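Local coordinates for protein putative metalloprotease II (PDB 4ON1) that probably cleaves proteins as an extracellular zinc-dependent endopeptidase related to fragilysin, encoded by the pathogenicity island of Bacteroides fragilis, at residues Leu207-Asp212 with His218-Gln223; Lys112-Glu117 with Gly214-Asp219; Val64-Ser69 with Val73-Gly78. All blocks are in the same frame, centred on the assembly; numbering follows the deposited sequence.

In the fold
Contacts 1 and 2 both use helix 217-230, and contact 3 lies beside it. Contact 1 packs the helix against strand 201-209 and contact 2 ties its first turn to helix 112-126; these two share His218 and Asp219. Contact 3 is the hairpin of strands 52-68 and 71-78, whose Glu68 and Val73 touch the methyl of Thr221 on the same helix. Contacts 1 and 3 are buried and largely apolar, although contact 3 adds a backbone bond and a bridging water. Contact 2 lies farther from the chain centre, is only partly buried, and works through charge. Contacts 2 and 3 involve the fragilysin-type N-terminal region, and none lies at the zinc site.

Contact 1: Leu207-Asp212 with His218-Gln223; sequences LIKEKD and HDITSQ
Lys209 and Ile220 meet where helix 217-230 packs against strand 201-209, part of the parallel strand set of a metzincin-like catalytic domain, an assignment consistent with the matrixin family and the zinc-binding histidines elsewhere in the chain. The nearest CA atoms, those of Leu207 and Ile220, are 8.6 Å apart; no hydrogen bond crosses, and the close pairs are all carbon to carbon.

The Lys209 chain can be followed outward. Its CB stays 5.1 Å from Ile220 CD1, but CG closes to 3.7 Å from that methyl, CD lies 3.8 Å from CD1 and CE 3.9 Å from CD1. The bend at chi3 (69°) keeps CE at the same methyl instead of carrying it past. The two side chains cross at about a right angle. Beyond CE, the ammonium NZ makes a long, weak ion pair with Asp248.

Ile220 uses its other branch differently: CG2 faces Leu207 CD1 at a looser 4.5 Å. Ile246 and Leu287, on the strands beside 201-209, also touch both Leu207 and Ile220, which places the isoleucine over several strands at once. Within the helix, His218 O is held by two donors from opposite faces of its carbonyl plane, Ser222 N at 2.9 Å from His218 O and Ser222 OG at 2.8 Å from it.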
loop_
_atom_site.group_PDB
_atom_site.type_symbol
_atom_site.label_atom_id
_atom_site.label_comp_id
_atom_site.label_asym_id
_atom_site.label_seq_id
_atom_site.Cartn_x
_atom_site.Cartn_y
_atom_site.Cartn_z
ATOM N N LEU A 207 0.381 6.018 -9.842
ATOM C CA LEU A 207 1.301 6.099 -8.721
ATOM C C LEU A 207 2.684 6.452 -9.241
ATOM O O LEU A 207 3.335 5.657 -9.921
ATOM C CB LEU A 207 1.312 4.784 -7.944
ATOM C CG LEU A 207 -0.080 4.304 -7.509
ATOM C CD1 LEU A 207 0.012 2.997 -6.764
ATOM C CD2 LEU A 207 -0.751 5.333 -6.634
ATOM N N ILE A 208 3.124 7.663 -8.935
ATOM C CA ILE A 208 4.327 8.196 -9.551
ATOM C C ILE A 208 5.481 8.173 -8.562
ATOM O O ILE A 208 5.425 8.828 -7.525
ATOM C CB ILE A 208 4.109 9.639 -10.048
ATOM C CG1 ILE A 208 2.850 9.729 -10.926
ATOM C CG2 ILE A 208 5.336 10.123 -10.815
ATOM C CD1 ILE A 208 2.871 8.792 -12.154
ATOM N N LYS A 209 6.521 7.405 -8.873
ATOM C CA LYS A 209 7.688 7.324 -7.988
ATOM C C LYS A 209 8.551 8.561 -8.120
ATOM O O LYS A 209 9.030 8.873 -9.209
ATOM C CB LYS A 209 8.524 6.072 -8.286
ATOM C CG LYS A 209 7.755 4.779 -8.042
ATOM C CD LYS A 209 8.476 3.565 -8.612
ATOM C CE LYS A 209 9.744 3.264 -7.835
ATOM N NZ LYS A 209 10.385 2.018 -8.334
ATOM N N GLU A 210 8.742 9.266 -7.008
ATOM C CA GLU A 210 9.631 10.425 -6.973
ATOM C C GLU A 210 11.047 9.981 -7.333
ATOM O O GLU A 210 11.525 8.952 -6.855
ATOM C CB GLU A 210 9.598 11.091 -5.592
ATOM C CG GLU A 210 10.560 12.271 -5.417
ATOM C CD GLU A 210 10.516 12.864 -4.010
ATOM O OE1 GLU A 210 9.402 13.097 -3.484
ATOM O OE2 GLU A 210 11.596 13.077 -3.422
ATOM N N LYS A 211 11.691 10.707 -8.236
ATOM C CA LYS A 211 13.066 10.378 -8.597
ATOM C C LYS A 211 14.003 10.564 -7.409
ATOM O O LYS A 211 13.983 11.605 -6.750
ATOM C CB LYS A 211 13.545 11.211 -9.782
ATOM C CG LYS A 211 14.927 10.772 -10.280
ATOM C CD LYS A 211 15.378 11.594 -11.466
ATOM C CE LYS A 211 16.721 11.104 -11.996
ATOM N NZ LYS A 211 17.181 11.920 -13.159
ATOM N N ASP A 212 14.803 9.534 -7.139
ATOM C CA ASP A 212 15.668 9.465 -5.963
ATOM C C ASP A 212 14.869 9.537 -4.670
ATOM O O ASP A 212 15.422 9.832 -3.616
ATOM C CB ASP A 212 16.729 10.573 -5.983
ATOM C CG ASP A 212 17.569 10.560 -7.251
ATOM O OD1 ASP A 212 17.841 9.459 -7.776
ATOM O OD2 ASP A 212 17.960 11.652 -7.718
ATOM N N HIS A 218 8.337 -3.337 -3.126
ATOM C CA HIS A 218 7.364 -4.082 -2.330
ATOM C C HIS A 218 6.573 -3.179 -1.383
ATOM O O HIS A 218 5.446 -3.501 -1.017
ATOM C CB HIS A 218 8.057 -5.177 -1.520
ATOM C CG HIS A 218 8.877 -4.650 -0.391
ATOM N ND1 HIS A 218 10.158 -4.170 -0.563
ATOM C CD2 HIS A 218 8.585 -4.491 0.922
ATOM C CE1 HIS A 218 10.628 -3.758 0.600
ATOM N NE2 HIS A 218 9.692 -3.938 1.519
ATOM N N ASP A 219 7.167 -2.069 -0.953
ATOM C CA ASP A 219 6.433 -1.109 -0.128
ATOM C C ASP A 219 5.262 -0.494 -0.896
ATOM O O ASP A 219 4.169 -0.339 -0.356
ATOM C CB ASP A 219 7.353 0.010 0.373
ATOM C CG ASP A 219 8.164 -0.400 1.590
ATOM O OD1 ASP A 219 7.693 -1.269 2.359
ATOM O OD2 ASP A 219 9.262 0.162 1.788
ATOM N N ILE A 220 5.497 -0.147 -2.157
ATOM C CA ILE A 220 4.451 0.456 -2.976
ATOM C C ILE A 220 3.251 -0.477 -3.092
ATOM O O ILE A 220 2.104 -0.058 -2.914
ATOM C CB ILE A 220 4.983 0.817 -4.373
ATOM C CG1 ILE A 220 6.099 1.859 -4.241
ATOM C CG2 ILE A 220 3.867 1.365 -5.254
ATOM C CD1 ILE A 220 6.824 2.161 -5.545
ATOM N N THR A 221 3.510 -1.747 -3.390
ATOM C CA THR A 221 2.407 -2.685 -3.561
ATOM C C THR A 221 1.823 -3.103 -2.207
ATOM O O THR A 221 0.656 -3.468 -2.130
ATOM C CB THR A 221 2.830 -3.911 -4.379
ATOM O OG1 THR A 221 4.035 -4.465 -3.840
ATOM C CG2 THR A 221 3.075 -3.486 -5.846
ATOM N N SER A 222 2.613 -3.027 -1.137
ATOM C CA SER A 222 2.043 -3.203 0.204
ATOM C C SER A 222 1.082 -2.059 0.540
ATOM O O SER A 222 0.025 -2.292 1.125
ATOM C CB SER A 222 3.133 -3.286 1.278
ATOM O OG SER A 222 3.909 -4.461 1.133
ATOM N N GLN A 223 1.438 -0.831 0.165
ATOM C CA GLN A 223 0.527 0.304 0.342
ATOM C C GLN A 223 -0.748 0.119 -0.481
ATOM O O GLN A 223 -1.848 0.447 -0.029
ATOM C CB GLN A 223 1.199 1.615 -0.059
ATOM C CG GLN A 223 2.391 2.034 0.806
ATOM C CD GLN A 223 1.965 2.769 2.061
ATOM O OE1 GLN A 223 0.866 3.319 2.123
ATOM N NE2 GLN A 223 2.846 2.812 3.055
#

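Contact 2: Lys112-Glu117 with Gly214-Asp219; sequences KERMAE and GSLEHD
The backbones at Arg114 and Glu217 come no closer than 10.5 Å between CA atoms, with both CB atoms directed into the gap, so long side chains must span it. They do so as a salt-bridge network of Arg114, Glu117 and Glu217, linking helix 112-126 of the fragilysin-type N-terminal region to the first turn of helix 217-230, where Leu216 occupies the N-cap position.

Arg114 grips the Glu217 carboxylate side-on with two nitrogens. Its NE reaches Glu217 OE2 at 3.0 Å on the syn lone pair, and NH2 reaches Glu217 OE1, also at 3.0 Å and almost straight (175°). The guanidinium and carboxylate planes are only 26° apart, a nearly coplanar arrangement that suits one bond to each oxygen. A bend at chi2 of Arg114 (57°) turns the guanidinium so that its third nitrogen faces its own helix. There NH1 binds Glu117 OE2 at 2.8 Å, this time on the anti lone pair and close to the guanidinium plane.

With three nitrogens held, rotation of the guanidinium is restricted, and its positive charge probably eases the proximity of the two carboxylates, whose OE2 atoms in Glu117 and Glu217 are 7.0 Å apart. Tyr109 touches the side chains of both Arg114 and Glu217. Leu216 adds the apolar part, its CD2 methyl lying obliquely 3.9 Å from Arg114 NH2.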
loop_
_atom_site.group_PDB
_atom_site.type_symbol
_atom_site.label_atom_id
_atom_site.label_comp_id
_atom_site.label_asym_id
_atom_site.label_seq_id
_atom_site.Cartn_x
_atom_site.Cartn_y
_atom_site.Cartn_z
ATOM N N LYS A 112 19.312 -11.572 -6.130
ATOM C CA LYS A 112 20.074 -11.605 -4.883
ATOM C C LYS A 112 20.688 -10.253 -4.518
ATOM O O LYS A 112 20.672 -9.861 -3.350
ATOM C CB LYS A 112 21.191 -12.652 -4.957
ATOM C CG LYS A 112 22.155 -12.566 -3.777
ATOM C CD LYS A 112 23.189 -13.681 -3.729
ATOM C CE LYS A 112 23.969 -13.627 -2.413
ATOM N NZ LYS A 112 24.761 -14.860 -2.147
ATOM N N GLU A 113 21.217 -9.536 -5.511
ATOM C CA GLU A 113 21.791 -8.218 -5.246
ATOM C C GLU A 113 20.717 -7.276 -4.725
ATOM O O GLU A 113 20.934 -6.568 -3.741
ATOM C CB GLU A 113 22.448 -7.611 -6.490
ATOM C CG GLU A 113 23.565 -8.433 -7.103
ATOM C CD GLU A 113 24.251 -7.698 -8.242
ATOM O OE1 GLU A 113 24.414 -6.460 -8.137
ATOM O OE2 GLU A 113 24.633 -8.353 -9.235
ATOM N N ARG A 114 19.570 -7.245 -5.395
ATOM C CA ARG A 114 18.488 -6.374 -4.945
ATOM C C ARG A 114 18.073 -6.775 -3.534
ATOM O O ARG A 114 17.858 -5.914 -2.682
ATOM C CB ARG A 114 17.288 -6.425 -5.897
ATOM C CG ARG A 114 16.209 -5.358 -5.603
ATOM C CD ARG A 114 16.770 -3.934 -5.637
ATOM N NE ARG A 114 15.781 -2.923 -5.247
ATOM C CZ ARG A 114 16.085 -1.799 -4.599
ATOM N NH1 ARG A 114 17.342 -1.544 -4.278
ATOM N NH2 ARG A 114 15.138 -0.929 -4.275
ATOM N N MET A 115 17.973 -8.078 -3.278
ATOM C CA MET A 115 17.627 -8.534 -1.931
ATOM C C MET A 115 18.606 -7.990 -0.889
ATOM O O MET A 115 18.201 -7.555 0.191
ATOM C CB MET A 115 17.587 -10.063 -1.853
ATOM C CG MET A 115 17.242 -10.604 -0.464
ATOM S SD MET A 115 15.469 -10.748 -0.117
ATOM C CE MET A 115 15.082 -9.122 0.526
ATOM N N ALA A 116 19.891 -7.990 -1.233
ATOM C CA ALA A 116 20.918 -7.493 -0.323
ATOM C C ALA A 116 20.732 -6.000 -0.081
ATOM O O ALA A 116 20.869 -5.523 1.048
ATOM C CB ALA A 116 22.325 -7.780 -0.879
ATOM N N GLU A 117 20.410 -5.264 -1.140
ATOM C CA GLU A 117 20.156 -3.832 -1.009
ATOM C C GLU A 117 18.941 -3.570 -0.121
ATOM O O GLU A 117 18.952 -2.659 0.709
ATOM C CB GLU A 117 19.967 -3.194 -2.384
ATOM C CG GLU A 117 21.246 -3.163 -3.217
ATOM C CD GLU A 117 20.997 -2.843 -4.680
ATOM O OE1 GLU A 117 21.958 -2.948 -5.472
ATOM O OE2 GLU A 117 19.853 -2.487 -5.040
ATOM N N GLY A 214 13.428 6.987 -3.224
ATOM C CA GLY A 214 13.732 5.804 -2.431
ATOM C C GLY A 214 12.586 4.844 -2.118
ATOM O O GLY A 214 12.774 3.898 -1.351
ATOM N N SER A 215 11.403 5.070 -2.691
ATOM C CA SER A 215 10.282 4.145 -2.492
ATOM C C SER A 215 10.670 2.739 -2.937
ATOM O O SER A 215 11.108 2.549 -4.072
ATOM C CB SER A 215 9.046 4.608 -3.262
ATOM O OG SER A 215 8.395 5.663 -2.581
ATOM N N LEU A 216 10.511 1.758 -2.048
ATOM C CA LEU A 216 10.858 0.380 -2.369
ATOM C C LEU A 216 9.710 -0.315 -3.095
ATOM O O LEU A 216 8.548 -0.104 -2.761
ATOM C CB LEU A 216 11.222 -0.387 -1.098
ATOM C CG LEU A 216 12.296 0.243 -0.209
ATOM C CD1 LEU A 216 12.593 -0.655 1.003
ATOM C CD2 LEU A 216 13.569 0.542 -1.005
ATOM N N GLU A 217 10.046 -1.153 -4.076
ATOM C CA GLU A 217 9.041 -1.817 -4.907
ATOM C C GLU A 217 7.945 -2.511 -4.094
ATOM O O GLU A 217 6.757 -2.279 -4.329
ATOM C CB GLU A 217 9.723 -2.836 -5.833
ATOM C CG GLU A 217 10.815 -2.247 -6.719
ATOM C CD GLU A 217 12.185 -2.318 -6.076
ATOM O OE1 GLU A 217 12.379 -1.627 -5.056
ATOM O OE2 GLU A 217 13.061 -3.067 -6.569
ATOM N N HIS A 218 8.337 -3.337 -3.126
ATOM C CA HIS A 218 7.364 -4.082 -2.330
ATOM C C HIS A 218 6.573 -3.179 -1.383
ATOM O O HIS A 218 5.446 -3.501 -1.017
ATOM C CB HIS A 218 8.057 -5.177 -1.520
ATOM C CG HIS A 218 8.877 -4.650 -0.391
ATOM N ND1 HIS A 218 10.158 -4.170 -0.563
ATOM C CD2 HIS A 218 8.585 -4.491 0.922
ATOM C CE1 HIS A 218 10.628 -3.758 0.600
ATOM N NE2 HIS A 218 9.692 -3.938 1.519
ATOM N N ASP A 219 7.167 -2.069 -0.953
ATOM C CA ASP A 219 6.433 -1.109 -0.128
ATOM C C ASP A 219 5.262 -0.494 -0.896
ATOM O O ASP A 219 4.169 -0.339 -0.356
ATOM C CB ASP A 219 7.353 0.010 0.373
ATOM C CG ASP A 219 8.164 -0.400 1.590
ATOM O OD1 ASP A 219 7.693 -1.269 2.359
ATOM O OD2 ASP A 219 9.262 0.162 1.788
#

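Contact 3: Val64-Ser69 with Val73-Gly78; sequences VEIEES and VYLFEG
A water molecule is gripped between Ile66 and Val73: it accepts from Ile66 N at 2.9 Å and donates to Val73 O at 2.6 Å. The direct separation of Ile66 N and Val73 O is 4.1 Å, so the water bridges the two groups where the strands have drawn apart. Beside it, Val73 N donates directly to Ile66 O at 3.0 Å; this bond is bent (152°) and its donor sits above the carbonyl plane, not on a lone pair.

The strand directions lie 140° apart, short of the 180° of a straight antiparallel pair, consistent with pairing that does not continue. The CA separation grows from 5.2 Å for Ile66 and Val73 to 8.2 Å for Val64 and Leu75. Side chains span the widening gap. Ile66 lays CG2 against Val73 CB, while its CD1 extends across Leu75 at about a right angle, 3.7 Å from Leu75 CG.

On the turn side, Val73 CG2 lies 3.6 Å from Glu68 CB. With Glu68 CG anti to the backbone N (chi1 174°), the chain passes obliquely over this methyl to a carboxylate bound by the hydroxyls of Tyr92 and Ser89. Along the other edge of strand 52-68, the backbones of Glu65 and Glu67 hydrogen-bond to the parallel strand 240-248. The arrangement is that of a splayed antiparallel beta hairpin whose strand 52-68 also joins the fragilysin-type N-terminal region to a strand of the probable catalytic domain.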
loop_
_atom_site.group_PDB
_atom_site.type_symbol
_atom_site.label_atom_id
_atom_site.label_comp_id
_atom_site.label_asym_id
_atom_site.label_seq_id
_atom_site.Cartn_x
_atom_site.Cartn_y
_atom_site.Cartn_z
ATOM N N VAL A 64 -9.083 -5.968 -9.063
ATOM C CA VAL A 64 -7.937 -5.064 -9.031
ATOM C C VAL A 64 -6.852 -5.489 -10.004
ATOM O O VAL A 64 -6.597 -6.673 -10.198
ATOM C CB VAL A 64 -7.312 -4.951 -7.621
ATOM C CG1 VAL A 64 -8.242 -4.187 -6.699
ATOM C CG2 VAL A 64 -7.014 -6.323 -7.061
ATOM N N GLU A 65 -6.220 -4.493 -10.612
ATOM C CA GLU A 65 -5.126 -4.700 -11.550
ATOM C C GLU A 65 -3.965 -3.798 -11.148
ATOM O O GLU A 65 -4.164 -2.624 -10.831
ATOM C CB GLU A 65 -5.593 -4.405 -12.987
ATOM C CG GLU A 65 -4.503 -4.467 -14.056
ATOM C CD GLU A 65 -5.012 -4.087 -15.445
ATOM O OE1 GLU A 65 -6.249 -4.001 -15.632
ATOM O OE2 GLU A 65 -4.176 -3.866 -16.350
ATOM N N ILE A 66 -2.760 -4.356 -11.126
ATOM C CA ILE A 66 -1.564 -3.583 -10.816
ATOM C C ILE A 66 -0.543 -3.719 -11.940
ATOM O O ILE A 66 -0.218 -4.829 -12.371
ATOM C CB ILE A 66 -0.910 -4.030 -9.491
ATOM C CG1 ILE A 66 -1.933 -4.013 -8.346
ATOM C CG2 ILE A 66 0.305 -3.161 -9.167
ATOM C CD1 ILE A 66 -1.403 -4.632 -7.062
ATOM N N GLU A 67 -0.053 -2.586 -12.424
ATOM C CA GLU A 67 0.985 -2.580 -13.444
ATOM C C GLU A 67 2.254 -1.984 -12.868
ATOM O O GLU A 67 2.260 -0.847 -12.395
ATOM C CB GLU A 67 0.533 -1.799 -14.674
ATOM C CG GLU A 67 1.625 -1.574 -15.701
ATOM C CD GLU A 67 1.281 -0.458 -16.676
ATOM O OE1 GLU A 67 0.076 -0.165 -16.851
ATOM O OE2 GLU A 67 2.218 0.140 -17.248
ATOM N N GLU A 68 3.315 -2.782 -12.887
ATOM C CA GLU A 68 4.612 -2.419 -12.335
ATOM C C GLU A 68 5.695 -2.783 -13.356
ATOM O O GLU A 68 5.828 -3.954 -13.734
ATOM C CB GLU A 68 4.831 -3.153 -11.010
ATOM C CG GLU A 68 6.194 -3.000 -10.365
ATOM C CD GLU A 68 6.401 -4.021 -9.253
ATOM O OE1 GLU A 68 5.926 -3.781 -8.118
ATOM O OE2 GLU A 68 7.015 -5.084 -9.523
ATOM N N SER A 69 6.435 -1.786 -13.829
ATOM C CA SER A 69 7.408 -1.995 -14.907
ATOM C C SER A 69 6.781 -2.713 -16.094
ATOM O O SER A 69 7.361 -3.661 -16.633
ATOM C CB SER A 69 8.608 -2.800 -14.404
ATOM O OG SER A 69 9.259 -2.125 -13.342
ATOM N N VAL A 73 1.129 -7.317 -11.304
ATOM C CA VAL A 73 1.401 -7.743 -9.934
ATOM C C VAL A 73 0.090 -8.252 -9.342
ATOM O O VAL A 73 -0.965 -7.679 -9.590
ATOM C CB VAL A 73 1.964 -6.596 -9.061
ATOM C CG1 VAL A 73 2.148 -7.059 -7.617
ATOM C CG2 VAL A 73 3.276 -6.065 -9.634
ATOM N N TYR A 74 0.147 -9.350 -8.600
ATOM C CA TYR A 74 -1.066 -9.987 -8.113
ATOM C C TYR A 74 -1.180 -9.895 -6.590
ATOM O O TYR A 74 -0.182 -9.943 -5.870
ATOM C CB TYR A 74 -1.121 -11.445 -8.583
ATOM C CG TYR A 74 -1.067 -11.597 -10.093
ATOM C CD1 TYR A 74 -2.165 -11.273 -10.886
ATOM C CD2 TYR A 74 0.088 -12.042 -10.728
ATOM C CE1 TYR A 74 -2.119 -11.403 -12.267
ATOM C CE2 TYR A 74 0.146 -12.173 -12.110
ATOM C CZ TYR A 74 -0.959 -11.854 -12.870
ATOM O OH TYR A 74 -0.905 -11.991 -14.236
ATOM N N LEU A 75 -2.407 -9.714 -6.117
ATOM C CA LEU A 75 -2.676 -9.633 -4.691
ATOM C C LEU A 75 -3.425 -10.880 -4.240
ATOM O O LEU A 75 -4.178 -11.474 -5.010
ATOM C CB LEU A 75 -3.492 -8.378 -4.359
ATOM C CG LEU A 75 -2.885 -7.022 -4.722
ATOM C CD1 LEU A 75 -3.775 -5.875 -4.242
ATOM C CD2 LEU A 75 -1.501 -6.889 -4.111
ATOM N N PHE A 76 -3.210 -11.269 -2.988
ATOM C CA PHE A 76 -3.861 -12.442 -2.423
ATOM C C PHE A 76 -4.296 -12.101 -1.013
ATOM O O PHE A 76 -3.692 -11.240 -0.379
ATOM C CB PHE A 76 -2.922 -13.650 -2.405
ATOM C CG PHE A 76 -2.289 -13.955 -3.731
ATOM C CD1 PHE A 76 -2.815 -14.946 -4.551
ATOM C CD2 PHE A 76 -1.153 -13.267 -4.149
ATOM C CE1 PHE A 76 -2.230 -15.244 -5.774
ATOM C CE2 PHE A 76 -0.560 -13.554 -5.369
ATOM C CZ PHE A 76 -1.101 -14.544 -6.185
ATOM N N GLU A 77 -5.342 -12.764 -0.528
ATOM C CA GLU A 77 -5.789 -12.557 0.841
ATOM C C GLU A 77 -6.401 -13.813 1.461
ATOM O O GLU A 77 -6.916 -14.693 0.762
ATOM C CB GLU A 77 -6.805 -11.412 0.909
ATOM C CG GLU A 77 -8.140 -11.724 0.256
ATOM C CD GLU A 77 -9.086 -10.530 0.261
ATOM O OE1 GLU A 77 -8.788 -9.530 0.950
ATOM O OE2 GLU A 77 -10.125 -10.592 -0.433
ATOM N N GLY A 78 -6.316 -13.876 2.786
ATOM C CA GLY A 78 -6.931 -14.920 3.586
ATOM C C GLY A 78 -8.439 -14.849 3.552
ATOM O O GLY A 78 -9.015 -13.773 3.381
HETATM O O HOH W 1 -2.591 -7.215 -11.614
#